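Deoxyhypusine hydroxylase (Homo sapiens, PDB 4D50) hydroxylates the deoxyhypusine residue of translation factor eIF5A at a peroxo-bridged diiron centre, completing the lysine-derived amino acid hypusine. Local coordinates at residues Ser56-Leu59 / Lys60-Ala64; Thr86-Glu89 / Pro90-His94; Ile45-Ile48 / Ser49-Phe52; Gln24-Gln27 / Ala28-Ala32; Tyr65-Gly68 / Gln69-Asp72. One frame throughout, in Å; residues are numbered along the deposited sequence. Where two conformers were deposited one is given.

How the contacts relate
Contacts 1 and 2 each bring a histidine to the diiron centre; the other three pack around them. Contact 1 supplies H61 to one iron and contact 2 supplies H94 to the other, with the peroxide and one water touching both; their centres are about 10 Å apart, and K60 NZ meets E89 OE1 at 3.2 Å in a salt bridge between them. Contact 5 continues helix 57-70 from contact 1 and ends near a bound guanidine. Contact 3, on the preceding helix, packs on both, for instance I48 CG2 on L67 CD2 at 3.8 Å. Contact 4 lies farther out, about 21 Å centre to centre from contact 2, yet its F30 CZ reaches L58 CG of contact 1 at 3.8 Å.

Contact 1: residues Ser56-Leu59 / Lys60-Ala64. With FE (Fe (III) ion), chain D; PER (peroxide ion), chain E.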
loop_
_atom_site.group_PDB
_atom_site.type_symbol
_atom_site.label_atom_id
_atom_site.label_comp_id
_atom_site.label_asym_id
_atom_site.label_seq_id
_atom_site.Cartn_x
_atom_site.Cartn_y
_atom_site.Cartn_z
ATOM N N SER A 56 -6.109 -4.198 -14.937
ATOM C CA SER A 56 -5.127 -4.634 -13.968
ATOM C C SER A 56 -5.535 -4.269 -12.551
ATOM O O SER A 56 -5.500 -3.123 -12.217
ATOM C CB SER A 56 -3.787 -4.007 -14.275
ATOM O OG SER A 56 -2.784 -4.146 -13.222
ATOM N N ALA A 57 -5.770 -5.280 -11.732
ATOM C CA ALA A 57 -6.107 -5.048 -10.259
ATOM C C ALA A 57 -4.907 -4.418 -9.558
ATOM O O ALA A 57 -5.076 -3.522 -8.684
ATOM C CB ALA A 57 -6.444 -6.358 -9.552
ATOM N N LEU A 58 -3.701 -4.870 -9.892
ATOM C CA LEU A 58 -2.431 -4.277 -9.396
ATOM C C LEU A 58 -2.398 -2.765 -9.676
ATOM O O LEU A 58 -2.251 -1.942 -8.748
ATOM C CB LEU A 58 -1.191 -4.917 -10.002
ATOM C CG LEU A 58 0.092 -4.312 -9.454
ATOM C CD1 LEU A 58 0.284 -4.641 -7.978
ATOM C CD2 LEU A 58 1.333 -4.819 -10.186
ATOM N N LEU A 59 -2.627 -2.395 -10.927
ATOM C CA LEU A 59 -2.582 -0.964 -11.228
ATOM C C LEU A 59 -3.690 -0.233 -10.473
ATOM O O LEU A 59 -3.449 0.764 -9.834
ATOM C CB LEU A 59 -2.663 -0.722 -12.740
ATOM C CG LEU A 59 -2.560 0.756 -13.115
ATOM C CD1 LEU A 59 -1.269 1.445 -12.747
ATOM C CD2 LEU A 59 -2.798 0.839 -14.658
ATOM N N LYS A 60 -4.921 -0.759 -10.499
ATOM C CA LYS A 60 -6.051 -0.048 -9.898
ATOM C C LYS A 60 -5.907 0.200 -8.390
ATOM O O LYS A 60 -6.248 1.262 -7.882
ATOM C CB LYS A 60 -7.346 -0.781 -10.146
ATOM C CG LYS A 60 -7.882 -0.677 -11.568
ATOM C CD LYS A 60 -9.289 -1.273 -11.680
ATOM C CE LYS A 60 -9.269 -2.771 -11.580
ATOM N NZ LYS A 60 -10.556 -3.418 -11.912
ATOM N N HIS A 61 -5.365 -0.760 -7.700
ATOM C CA HIS A 61 -5.146 -0.616 -6.266
ATOM C C HIS A 61 -4.018 0.370 -5.970
ATOM O O HIS A 61 -4.104 1.117 -4.975
ATOM C CB HIS A 61 -5.020 -1.986 -5.612
ATOM C CG HIS A 61 -3.627 -2.338 -5.192
ATOM N ND1 HIS A 61 -2.590 -2.476 -6.083
ATOM C CD2 HIS A 61 -3.112 -2.518 -3.950
ATOM C CE1 HIS A 61 -1.492 -2.819 -5.400
ATOM N NE2 HIS A 61 -1.784 -2.806 -4.099
ATOM N N GLU A 62 -3.038 0.494 -6.866
ATOM C CA GLU A 62 -1.968 1.531 -6.711
ATOM C C GLU A 62 -2.577 2.969 -6.910
ATOM O O GLU A 62 -2.176 3.966 -6.274
ATOM C CB GLU A 62 -0.874 1.274 -7.700
ATOM C CG GLU A 62 0.550 1.497 -7.226
ATOM C CD GLU A 62 1.002 0.391 -6.286
ATOM O OE1 GLU A 62 0.877 -0.805 -6.617
ATOM O OE2 GLU A 62 1.358 0.750 -5.154
ATOM N N LEU A 63 -3.521 3.039 -7.818
ATOM C CA LEU A 63 -4.227 4.305 -8.023
ATOM C C LEU A 63 -4.806 4.717 -6.725
ATOM O O LEU A 63 -4.774 5.903 -6.338
ATOM C CB LEU A 63 -5.337 4.205 -9.045
ATOM C CG LEU A 63 -5.004 3.625 -10.425
ATOM C CD1 LEU A 63 -6.277 3.464 -11.200
ATOM C CD2 LEU A 63 -4.072 4.537 -11.144
ATOM N N ALA A 64 -5.531 3.787 -6.119
ATOM C CA ALA A 64 -6.210 4.154 -4.846
ATOM C C ALA A 64 -5.176 4.474 -3.774
ATOM O O ALA A 64 -5.376 5.445 -3.012
ATOM C CB ALA A 64 -7.121 3.023 -4.335
HETATM FE FE FE D . -0.622 -3.976 -2.449
HETATM O O1 PER E . -3.164 -4.372 -1.420
HETATM O O2 PER E . -2.185 -5.423 -1.982
HETATM O O HOH W 1 -1.140 -2.464 -0.684
HETATM O O HOH W 2 1.035 -2.630 -2.780
#
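The carbonyl oxygen of L58 is gripped twice: by ND1 of H61 at 2.7 Å and, one helical turn on, by the amide N of E62 at 3.2 Å. The ND1 bond is the short one; it lies in the carbonyl plane on a lone pair and close to the imidazole plane, so it fixes the rotation of the ring. At the far side of the ring NE2 binds iron at 2.3 Å, while CD1 of L58 comes against CE1 of H61 at 3.6 Å. At the helix start S56 is the N-cap: its OG accepts from the amide N of L59 at 2.9 Å and is also hydrogen-bonded to E276. K60 folds its CE back over S56 O, and its NZ goes on to a salt bridge with E89. H245 and E246 complete the protein ligands of this iron. The backbone carbonyl is thus a second-shell partner of an iron-binding histidine, a familiar pattern at metal sites, here on helix 57-70 of the diiron centre.

Contact 2: residues Thr86-Glu89 / Pro90-His94. With FE (Fe (III) ion), chain C; PER (peroxide ion), chain E.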
loop_
_atom_site.group_PDB
_atom_site.type_symbol
_atom_site.label_atom_id
_atom_site.label_comp_id
_atom_site.label_asym_id
_atom_site.label_seq_id
_atom_site.Cartn_x
_atom_site.Cartn_y
_atom_site.Cartn_z
ATOM N N THR A 86 -18.870 -3.293 -5.862
ATOM C CA THR A 86 -18.659 -4.684 -5.531
ATOM C C THR A 86 -18.025 -5.542 -6.640
ATOM O O THR A 86 -17.654 -6.678 -6.367
ATOM C CB THR A 86 -19.955 -5.407 -5.148
ATOM O OG1 THR A 86 -20.769 -5.464 -6.298
ATOM C CG2 THR A 86 -20.719 -4.724 -4.067
ATOM N N ARG A 87 -17.971 -5.027 -7.853
ATOM C CA ARG A 87 -17.315 -5.709 -8.953
ATOM C C ARG A 87 -15.772 -5.544 -8.856
ATOM O O ARG A 87 -15.011 -6.422 -9.357
ATOM C CB ARG A 87 -17.809 -5.188 -10.303
ATOM C CG ARG A 87 -19.325 -5.210 -10.487
ATOM C CD ARG A 87 -19.816 -3.896 -11.096
ATOM N NE ARG A 87 -20.796 -4.186 -12.148
ATOM C CZ ARG A 87 -20.551 -4.158 -13.457
ATOM N NH1 ARG A 87 -19.377 -3.739 -13.946
ATOM N NH2 ARG A 87 -21.518 -4.474 -14.303
ATOM N N GLN A 88 -15.296 -4.497 -8.175
ATOM C CA GLN A 88 -13.833 -4.313 -8.013
ATOM C C GLN A 88 -13.246 -5.450 -7.168
ATOM O O GLN A 88 -13.893 -5.875 -6.231
ATOM C CB GLN A 88 -13.501 -2.951 -7.363
ATOM C CG GLN A 88 -13.832 -1.723 -8.167
ATOM C CD GLN A 88 -12.891 -1.440 -9.314
ATOM O OE1 GLN A 88 -13.047 -0.456 -10.000
ATOM N NE2 GLN A 88 -11.922 -2.278 -9.512
ATOM N N GLU A 89 -12.008 -5.908 -7.440
ATOM C CA GLU A 89 -11.370 -6.964 -6.620
ATOM C C GLU A 89 -11.285 -6.477 -5.178
ATOM O O GLU A 89 -11.137 -5.285 -4.998
ATOM C CB GLU A 89 -9.949 -7.260 -7.105
ATOM C CG GLU A 89 -9.831 -7.752 -8.577
ATOM C CD GLU A 89 -10.157 -6.716 -9.691
ATOM O OE1 GLU A 89 -10.317 -5.445 -9.507
ATOM O OE2 GLU A 89 -10.240 -7.191 -10.847
ATOM N N PRO A 90 -11.283 -7.392 -4.189
ATOM C CA PRO A 90 -11.067 -7.059 -2.760
ATOM C C PRO A 90 -9.851 -6.117 -2.479
ATOM O O PRO A 90 -9.920 -5.196 -1.657
ATOM C CB PRO A 90 -10.809 -8.435 -2.122
ATOM C CG PRO A 90 -11.543 -9.405 -2.982
ATOM C CD PRO A 90 -11.479 -8.852 -4.377
ATOM N N MET A 91 -8.752 -6.426 -3.123
ATOM C CA MET A 91 -7.506 -5.679 -2.998
ATOM C C MET A 91 -7.717 -4.208 -3.405
ATOM O O MET A 91 -7.125 -3.285 -2.810
ATOM C CB MET A 91 -6.482 -6.384 -3.886
ATOM C CG MET A 91 -5.262 -5.665 -4.349
ATOM S SD MET A 91 -4.390 -6.904 -5.348
ATOM C CE MET A 91 -2.894 -5.983 -5.628
ATOM N N VAL A 92 -8.560 -4.004 -4.408
ATOM C CA VAL A 92 -8.804 -2.695 -4.905
ATOM C C VAL A 92 -9.744 -1.955 -3.908
ATOM O O VAL A 92 -9.520 -0.784 -3.569
ATOM C CB VAL A 92 -9.384 -2.737 -6.326
ATOM C CG1 VAL A 92 -9.804 -1.379 -6.732
ATOM C CG2 VAL A 92 -8.292 -3.220 -7.310
ATOM N N ARG A 93 -10.793 -2.640 -3.457
ATOM C CA ARG A 93 -11.763 -2.025 -2.571
ATOM C C ARG A 93 -11.102 -1.743 -1.244
ATOM O O ARG A 93 -11.357 -0.679 -0.646
ATOM C CB ARG A 93 -13.047 -2.923 -2.410
ATOM C CG ARG A 93 -13.817 -3.132 -3.746
ATOM C CD ARG A 93 -15.039 -4.050 -3.564
ATOM N NE ARG A 93 -15.897 -3.426 -2.559
ATOM C CZ ARG A 93 -16.540 -3.996 -1.551
ATOM N NH1 ARG A 93 -16.554 -5.307 -1.366
ATOM N NH2 ARG A 93 -17.200 -3.213 -0.699
ATOM N N HIS A 94 -10.268 -2.669 -0.771
ATOM C CA HIS A 94 -9.527 -2.463 0.489
ATOM C C HIS A 94 -8.706 -1.196 0.354
ATOM O O HIS A 94 -8.756 -0.279 1.257
ATOM C CB HIS A 94 -8.638 -3.662 0.887
ATOM C CG HIS A 94 -7.236 -3.287 1.164
ATOM N ND1 HIS A 94 -6.839 -2.626 2.309
ATOM C CD2 HIS A 94 -6.131 -3.468 0.419
ATOM C CE1 HIS A 94 -5.544 -2.383 2.225
ATOM N NE2 HIS A 94 -5.093 -2.899 1.095
HETATM FE FE FE C . -3.029 -2.885 0.233
HETATM O O1 PER E . -3.164 -4.372 -1.420
HETATM O O2 PER E . -2.185 -5.423 -1.982
HETATM O O HOH W 3 -16.910 -7.162 -3.423
HETATM O O HOH W 1 -1.140 -2.464 -0.684
HETATM O O HOH W 4 -2.413 -1.437 1.739
#
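E89 O takes two backbone amides where the loop 86-89 runs into helix 90-103: the N of R93 at 3.1 Å, in the carbonyl plane, and the N of V92 at 2.9 Å, standing 55° out of that plane. E89 is the N-cap residue, and P90, which has no amide hydrogen to offer, opens the first turn. The side chains then fold over this start. R93 CG packs on CB of Q88 at 3.6 Å, and its CD lies 3.4 Å from Q88 O. A bend at chi3 (58°) turns the guanidinium back along the loop, where CA of T86 sits over one of its faces. Water 3 donates to T86 O and makes a weak bond with R93 NH1, while the guanidinium also reaches D118 in a salt bridge and the carbonyl of L83. Were R93 shortened to alanine, D118 would probably lose its charged mate and the loop at T86 its tie to the helix. E89 and V92 lie side by side, OE1 of the glutamate 3.7 Å from CG2 of the valine. One turn into the helix, H94 NE2 binds its iron at 2.2 Å, and its ND1 is hydrogen-bonded to T126. Held at both nitrogens, the imidazole probably has little freedom to turn while the peroxide bridges the two metals.

Contact 3: residues Ile45-Ile48 / Ser49-Phe52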
loop_
_atom_site.group_PDB
_atom_site.type_symbol
_atom_site.label_atom_id
_atom_site.label_comp_id
_atom_site.label_asym_id
_atom_site.label_seq_id
_atom_site.Cartn_x
_atom_site.Cartn_y
_atom_site.Cartn_z
ATOM N N ILE A 45 -5.399 14.291 -10.021
ATOM C CA ILE A 45 -6.459 13.454 -9.467
ATOM C C ILE A 45 -7.415 12.909 -10.549
ATOM O O ILE A 45 -7.816 11.719 -10.540
ATOM C CB ILE A 45 -7.186 14.237 -8.344
ATOM C CG1 ILE A 45 -6.193 14.383 -7.178
ATOM C CG2 ILE A 45 -8.421 13.532 -7.875
ATOM C CD1 ILE A 45 -6.625 15.227 -6.004
ATOM N N ALA A 46 -7.772 13.739 -11.532
ATOM C CA ALA A 46 -8.656 13.302 -12.602
ATOM C C ALA A 46 -8.092 12.223 -13.502
ATOM O O ALA A 46 -8.806 11.298 -13.846
ATOM C CB ALA A 46 -9.100 14.498 -13.446
ATOM N N TRP A 47 -6.842 12.337 -13.866
ATOM C CA TRP A 47 -6.190 11.370 -14.701
ATOM C C TRP A 47 -6.032 10.023 -13.930
ATOM O O TRP A 47 -6.193 8.974 -14.493
ATOM C CB TRP A 47 -4.821 11.866 -15.134
ATOM C CG TRP A 47 -4.790 12.926 -16.202
ATOM C CD1 TRP A 47 -4.351 14.220 -16.065
ATOM C CD2 TRP A 47 -5.134 12.766 -17.584
ATOM N NE1 TRP A 47 -4.412 14.879 -17.270
ATOM C CE2 TRP A 47 -4.927 14.028 -18.218
ATOM C CE3 TRP A 47 -5.639 11.706 -18.334
ATOM C CZ2 TRP A 47 -5.173 14.232 -19.573
ATOM C CZ3 TRP A 47 -5.887 11.905 -19.702
ATOM C CH2 TRP A 47 -5.675 13.169 -20.299
ATOM N N ILE A 48 -5.739 10.096 -12.648
ATOM C CA ILE A 48 -5.548 8.864 -11.812
ATOM C C ILE A 48 -6.911 8.168 -11.725
ATOM O O ILE A 48 -7.028 6.951 -11.772
ATOM C CB ILE A 48 -5.016 9.199 -10.408
ATOM C CG1 ILE A 48 -3.551 9.716 -10.465
ATOM C CG2 ILE A 48 -5.060 8.016 -9.450
ATOM C CD1 ILE A 48 -3.030 10.196 -9.159
ATOM N N SER A 49 -7.961 9.001 -11.598
ATOM C CA SER A 49 -9.313 8.548 -11.399
ATOM C C SER A 49 -9.832 7.896 -12.648
ATOM O O SER A 49 -10.523 6.877 -12.563
ATOM C CB SER A 49 -10.211 9.761 -11.041
ATOM O OG SER A 49 -9.920 10.224 -9.698
ATOM N N GLN A 50 -9.431 8.449 -13.787
ATOM C CA GLN A 50 -9.777 7.881 -15.085
ATOM C C GLN A 50 -9.232 6.464 -15.264
ATOM O O GLN A 50 -9.884 5.626 -15.862
ATOM C CB GLN A 50 -9.362 8.827 -16.226
ATOM C CG GLN A 50 -9.839 8.450 -17.638
ATOM C CD GLN A 50 -9.344 9.442 -18.705
ATOM O OE1 GLN A 50 -9.272 10.620 -18.459
ATOM N NE2 GLN A 50 -8.885 8.930 -19.848
ATOM N N ALA A 51 -8.064 6.189 -14.725
ATOM C CA ALA A 51 -7.472 4.823 -14.829
ATOM C C ALA A 51 -8.169 3.711 -14.075
ATOM O O ALA A 51 -7.817 2.519 -14.280
ATOM C CB ALA A 51 -5.996 4.878 -14.467
ATOM N N PHE A 52 -9.142 3.992 -13.200
ATOM C CA PHE A 52 -9.910 2.898 -12.576
ATOM C C PHE A 52 -10.674 1.971 -13.566
ATOM O O PHE A 52 -11.291 0.977 -13.119
ATOM C CB PHE A 52 -10.848 3.413 -11.473
ATOM C CG PHE A 52 -10.132 3.706 -10.168
ATOM C CD1 PHE A 52 -9.612 2.671 -9.366
ATOM C CD2 PHE A 52 -9.940 5.013 -9.750
ATOM C CE1 PHE A 52 -8.933 2.988 -8.181
ATOM C CE2 PHE A 52 -9.298 5.329 -8.535
ATOM C CZ PHE A 52 -8.790 4.300 -7.744
#
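Hydrogen bonds come first: I45 O accepts both the hydroxyl of S49, OG at 2.7 Å, and the amide N of S49 at 2.9 Å, the two arriving from opposite faces of the carbonyl plane. With OG beside its own backbone N (chi1 -72°), the serine hydroxyl falls back on the preceding turn of helix. A46 O takes the N of Q50 at 2.9 Å, but the next residue, A51, makes just weak bonds, to W47 O and to I48 O. Van der Waals packing follows on the flank toward helix 3-20. W47 and Q50 lie side by side and point the same way, OE1 of Q50 3.8 Å from CE3 of W47, with the ring and amide planes 36° apart; the indole NE1 bonds D13 of helix 3-20. On the flank toward helix 57-70, I48 packs against L63, while F52 meets M78 of helix 76-84. The last turn here tightens toward 3-10 geometry within a HEAT-type solenoid, lying between helix 3-20 on one flank and helix 57-70 on the other.

Contact 4: residues Gln24-Gln27 / Ala28-Ala32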
loop_
_atom_site.group_PDB
_atom_site.type_symbol
_atom_site.label_atom_id
_atom_site.label_comp_id
_atom_site.label_asym_id
_atom_site.label_seq_id
_atom_site.Cartn_x
_atom_site.Cartn_y
_atom_site.Cartn_z
ATOM N N GLN A 24 0.621 1.134 -23.097
ATOM C CA GLN A 24 1.904 1.469 -22.575
ATOM C C GLN A 24 2.381 0.288 -21.709
ATOM O O GLN A 24 1.579 -0.340 -21.077
ATOM C CB GLN A 24 1.806 2.718 -21.679
ATOM C CG GLN A 24 1.748 4.044 -22.440
ATOM C CD GLN A 24 3.085 4.477 -23.036
ATOM O OE1 GLN A 24 4.160 3.953 -22.706
ATOM N NE2 GLN A 24 3.021 5.480 -23.889
ATOM N N PRO A 25 3.667 0.023 -21.680
ATOM C CA PRO A 25 4.111 -1.021 -20.732
ATOM C C PRO A 25 3.743 -0.644 -19.292
ATOM O O PRO A 25 3.749 0.528 -18.945
ATOM C CB PRO A 25 5.611 -1.006 -20.856
ATOM C CG PRO A 25 5.962 0.147 -21.691
ATOM C CD PRO A 25 4.770 0.559 -22.473
ATOM N N LEU A 26 3.442 -1.639 -18.475
ATOM C CA LEU A 26 3.006 -1.429 -17.106
ATOM C C LEU A 26 3.996 -0.573 -16.301
ATOM O O LEU A 26 3.595 0.298 -15.476
ATOM C CB LEU A 26 2.813 -2.796 -16.436
ATOM C CG LEU A 26 1.918 -2.846 -15.197
ATOM C CD1 LEU A 26 0.554 -2.220 -15.516
ATOM C CD2 LEU A 26 1.763 -4.293 -14.705
ATOM N N GLN A 27 5.290 -0.766 -16.492
ATOM C CA GLN A 27 6.247 -0.047 -15.687
ATOM C C GLN A 27 6.172 1.456 -16.008
ATOM O O GLN A 27 6.368 2.283 -15.125
ATOM C CB GLN A 27 7.666 -0.591 -15.885
ATOM C CG GLN A 27 8.266 -0.318 -17.273
ATOM C CD GLN A 27 9.783 -0.156 -17.241
ATOM O OE1 GLN A 27 10.496 -0.790 -18.006
ATOM N NE2 GLN A 27 10.274 0.711 -16.362
ATOM N N ALA A 28 5.858 1.788 -17.248
ATOM C CA ALA A 28 5.692 3.165 -17.727
ATOM C C ALA A 28 4.452 3.838 -17.165
ATOM O O ALA A 28 4.460 5.008 -16.826
ATOM C CB ALA A 28 5.617 3.189 -19.238
ATOM N N ARG A 29 3.392 3.070 -17.031
ATOM C CA ARG A 29 2.206 3.581 -16.414
ATOM C C ARG A 29 2.417 3.708 -14.911
ATOM O O ARG A 29 1.898 4.643 -14.315
ATOM C CB ARG A 29 1.049 2.678 -16.741
ATOM C CG ARG A 29 0.807 2.448 -18.273
ATOM C CD ARG A 29 -0.277 1.422 -18.500
ATOM N NE ARG A 29 -1.586 1.954 -18.215
ATOM C CZ ARG A 29 -2.715 1.290 -18.165
ATOM N NH1 ARG A 29 -2.755 -0.015 -18.425
ATOM N NH2 ARG A 29 -3.853 1.903 -17.909
ATOM N N PHE A 30 3.243 2.855 -14.275
ATOM C CA PHE A 30 3.557 3.077 -12.833
ATOM C C PHE A 30 4.341 4.308 -12.601
ATOM O O PHE A 30 4.095 5.084 -11.677
ATOM C CB PHE A 30 4.304 1.871 -12.216
ATOM C CG PHE A 30 3.382 0.857 -11.645
ATOM C CD1 PHE A 30 2.558 0.133 -12.474
ATOM C CD2 PHE A 30 3.313 0.657 -10.275
ATOM C CE1 PHE A 30 1.687 -0.805 -11.965
ATOM C CE2 PHE A 30 2.414 -0.246 -9.763
ATOM C CZ PHE A 30 1.607 -0.987 -10.611
ATOM N N ARG A 31 5.291 4.538 -13.486
ATOM C CA ARG A 31 6.119 5.719 -13.429
ATOM C C ARG A 31 5.269 6.931 -13.576
ATOM O O ARG A 31 5.459 7.882 -12.820
ATOM C CB ARG A 31 7.156 5.741 -14.564
ATOM C CG ARG A 31 8.359 4.941 -14.239
ATOM C CD ARG A 31 9.287 4.836 -15.455
ATOM N NE ARG A 31 10.125 3.663 -15.267
ATOM C CZ ARG A 31 11.100 3.590 -14.358
ATOM N NH1 ARG A 31 11.419 4.643 -13.597
ATOM N NH2 ARG A 31 11.778 2.462 -14.219
ATOM N N ALA A 32 4.336 6.911 -14.507
ATOM C CA ALA A 32 3.391 8.073 -14.679
ATOM C C ALA A 32 2.582 8.314 -13.418
ATOM O O ALA A 32 2.375 9.437 -12.947
ATOM C CB ALA A 32 2.490 7.823 -15.856
#
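This is the N-terminal turn of helix 26-39, part of the all-helical superhelix of the enzyme, with P25 at the N-cap position. P25 O accepts the amide N of R29 at 3.2 Å, in the carbonyl plane, with a weak bond from A28 N besides. The ring of the proline sets its CG against CB of A28 at 3.9 Å. Ahead of it Q24 leans back over the helix start, its CB 3.6 Å from CG of R29, whose guanidinium leaves this turn for a salt bridge with D54 and the carbonyl of L19.

Along the next flank L26 and F30 lie side by side, pointing the same way, CG of the leucine 3.8 Å from CE1 of the ring and its CD1 at the ring edge. F30 then continues onto L58, L59 and E62 of helix 57-70, so this turn packs on the helix that carries an iron ligand. Q27 and R31 run alongside each other on the side facing helix 272-289, where R31 meets M284 and H287. A serine in place of R31 would probably open a gap beside those two residues. Beneath that arginine the backbone keeps its regular bond, R31 N to Q27 O at 3.0 Å, and the arginine side chain runs extended from CG to NE, its CG 3.4 Å from the same Q27 O.

Contact 5: residues Tyr65-Gly68 / Gln69-Asp72; sequences YCLG and QMQD. With GAI (guanidine), chain I.
A CH-pi contact joins Y65 and Q69: CG of the glutamine sits over one face of the tyrosine ring, 3.8 Å from its centroid and 18° off the normal. The bend at chi2 lays the amide almost parallel to the ring, the two planes 9° apart. Both polar ends are taken up elsewhere, the phenol by Y216 and OE1 of Q69 by V152 N.

Among the hydrogen bonds, Y65 O receives the amide N of Q69 at 3.0 Å and also a hydrogen bond donated by water 5, which in turn accepts from NE2 of the same glutamine. C66 O takes M70 N. The helix closes as Q71 turns to positive phi (58°), its N reaching G68 O at 3.1 Å from above the carbonyl plane. Water 6 bridges L67 O (2.7 Å from the water oxygen) and D72 N beyond the end of the helix. D72 OD1 bonds R74 N, and the residue is among those lining a guanidine pocket.

Apolar contact is lighter, L67 CD2 against M70 SD at 4.0 Å. C66 faces helix 26-39 through L33 and F34, whereas M70 packs on I45 and I48 of helix 42-50, placing the end of helix 57-70 against both preceding helices.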
loop_
_atom_site.group_PDB
_atom_site.type_symbol
_atom_site.label_atom_id
_atom_site.label_comp_id
_atom_site.label_asym_id
_atom_site.label_seq_id
_atom_site.Cartn_x
_atom_site.Cartn_y
_atom_site.Cartn_z
ATOM N N TYR A 65 -4.107 3.707 -3.664
ATOM C CA TYR A 65 -3.069 4.011 -2.699
ATOM C C TYR A 65 -2.505 5.423 -2.846
ATOM O O TYR A 65 -2.414 6.196 -1.907
ATOM C CB TYR A 65 -1.926 3.011 -2.830
ATOM C CG TYR A 65 -0.720 3.257 -1.977
ATOM C CD1 TYR A 65 -0.733 3.011 -0.610
ATOM C CD2 TYR A 65 0.406 3.891 -2.515
ATOM C CE1 TYR A 65 0.400 3.273 0.185
ATOM C CE2 TYR A 65 1.537 4.106 -1.763
ATOM C CZ TYR A 65 1.504 3.881 -0.405
ATOM O OH TYR A 65 2.634 4.095 0.284
ATOM N N CYS A 66 -2.251 5.791 -4.080
ATOM C CA CYS A 66 -1.717 7.114 -4.420
ATOM C C CYS A 66 -2.685 8.208 -4.011
ATOM O O CYS A 66 -2.241 9.189 -3.435
ATOM C CB CYS A 66 -1.317 7.274 -5.897
ATOM S SG CYS A 66 0.205 6.378 -6.262
ATOM N N LEU A 67 -4.002 8.030 -4.265
ATOM C CA LEU A 67 -4.960 9.092 -3.902
ATOM C C LEU A 67 -4.995 9.246 -2.399
ATOM O O LEU A 67 -5.277 10.328 -1.857
ATOM C CB LEU A 67 -6.374 8.748 -4.434
ATOM C CG LEU A 67 -6.490 8.814 -5.991
ATOM C CD1 LEU A 67 -7.853 8.364 -6.422
ATOM C CD2 LEU A 67 -6.171 10.208 -6.552
ATOM N N GLY A 68 -4.820 8.142 -1.705
ATOM C CA GLY A 68 -4.760 8.198 -0.253
ATOM C C GLY A 68 -3.591 9.061 0.207
ATOM O O GLY A 68 -3.741 9.899 1.117
ATOM N N GLN A 69 -2.433 8.728 -0.264
ATOM C CA GLN A 69 -1.185 9.360 0.156
ATOM C C GLN A 69 -1.126 10.842 -0.192
ATOM O O GLN A 69 -0.428 11.607 0.529
ATOM C CB GLN A 69 0.019 8.582 -0.465
ATOM C CG GLN A 69 0.069 7.153 -0.020
ATOM C CD GLN A 69 0.361 6.976 1.425
ATOM O OE1 GLN A 69 1.359 7.451 1.877
ATOM N NE2 GLN A 69 -0.509 6.254 2.152
ATOM N N MET A 70 -1.879 11.225 -1.265
ATOM C CA MET A 70 -2.009 12.600 -1.722
ATOM C C MET A 70 -2.743 13.492 -0.717
ATOM O O MET A 70 -2.557 14.706 -0.690
ATOM C CB MET A 70 -2.622 12.636 -3.068
ATOM C CG MET A 70 -1.701 12.072 -4.158
ATOM S SD MET A 70 -2.556 11.708 -5.686
ATOM C CE MET A 70 -2.513 13.296 -6.441
ATOM N N GLN A 71 -3.562 12.869 0.098
ATOM C CA GLN A 71 -4.305 13.524 1.195
ATOM C C GLN A 71 -5.217 14.675 0.728
ATOM O O GLN A 71 -5.443 15.634 1.485
ATOM C CB GLN A 71 -3.389 13.933 2.300
ATOM C CG GLN A 71 -2.842 12.678 3.031
ATOM C CD GLN A 71 -2.243 13.040 4.368
ATOM O OE1 GLN A 71 -1.217 13.698 4.420
ATOM N NE2 GLN A 71 -2.833 12.554 5.422
ATOM N N ASP A 72 -5.687 14.572 -0.515
ATOM C CA ASP A 72 -6.476 15.604 -1.132
ATOM C C ASP A 72 -7.930 15.187 -1.121
ATOM O O ASP A 72 -8.383 14.224 -1.757
ATOM C CB ASP A 72 -5.943 15.917 -2.506
ATOM C CG ASP A 72 -6.513 17.200 -3.083
ATOM O OD1 ASP A 72 -7.687 17.504 -2.817
ATOM O OD2 ASP A 72 -5.749 17.891 -3.819
HETATM C C GAI I . -7.124 19.578 -5.652
HETATM N N1 GAI I . -8.079 19.944 -4.944
HETATM N N2 GAI I . -7.291 18.537 -6.463
HETATM N N3 GAI I . -5.946 20.199 -5.544
HETATM O O HOH W 5 -3.159 5.454 0.859
HETATM O O HOH W 6 -5.913 12.802 -2.651
#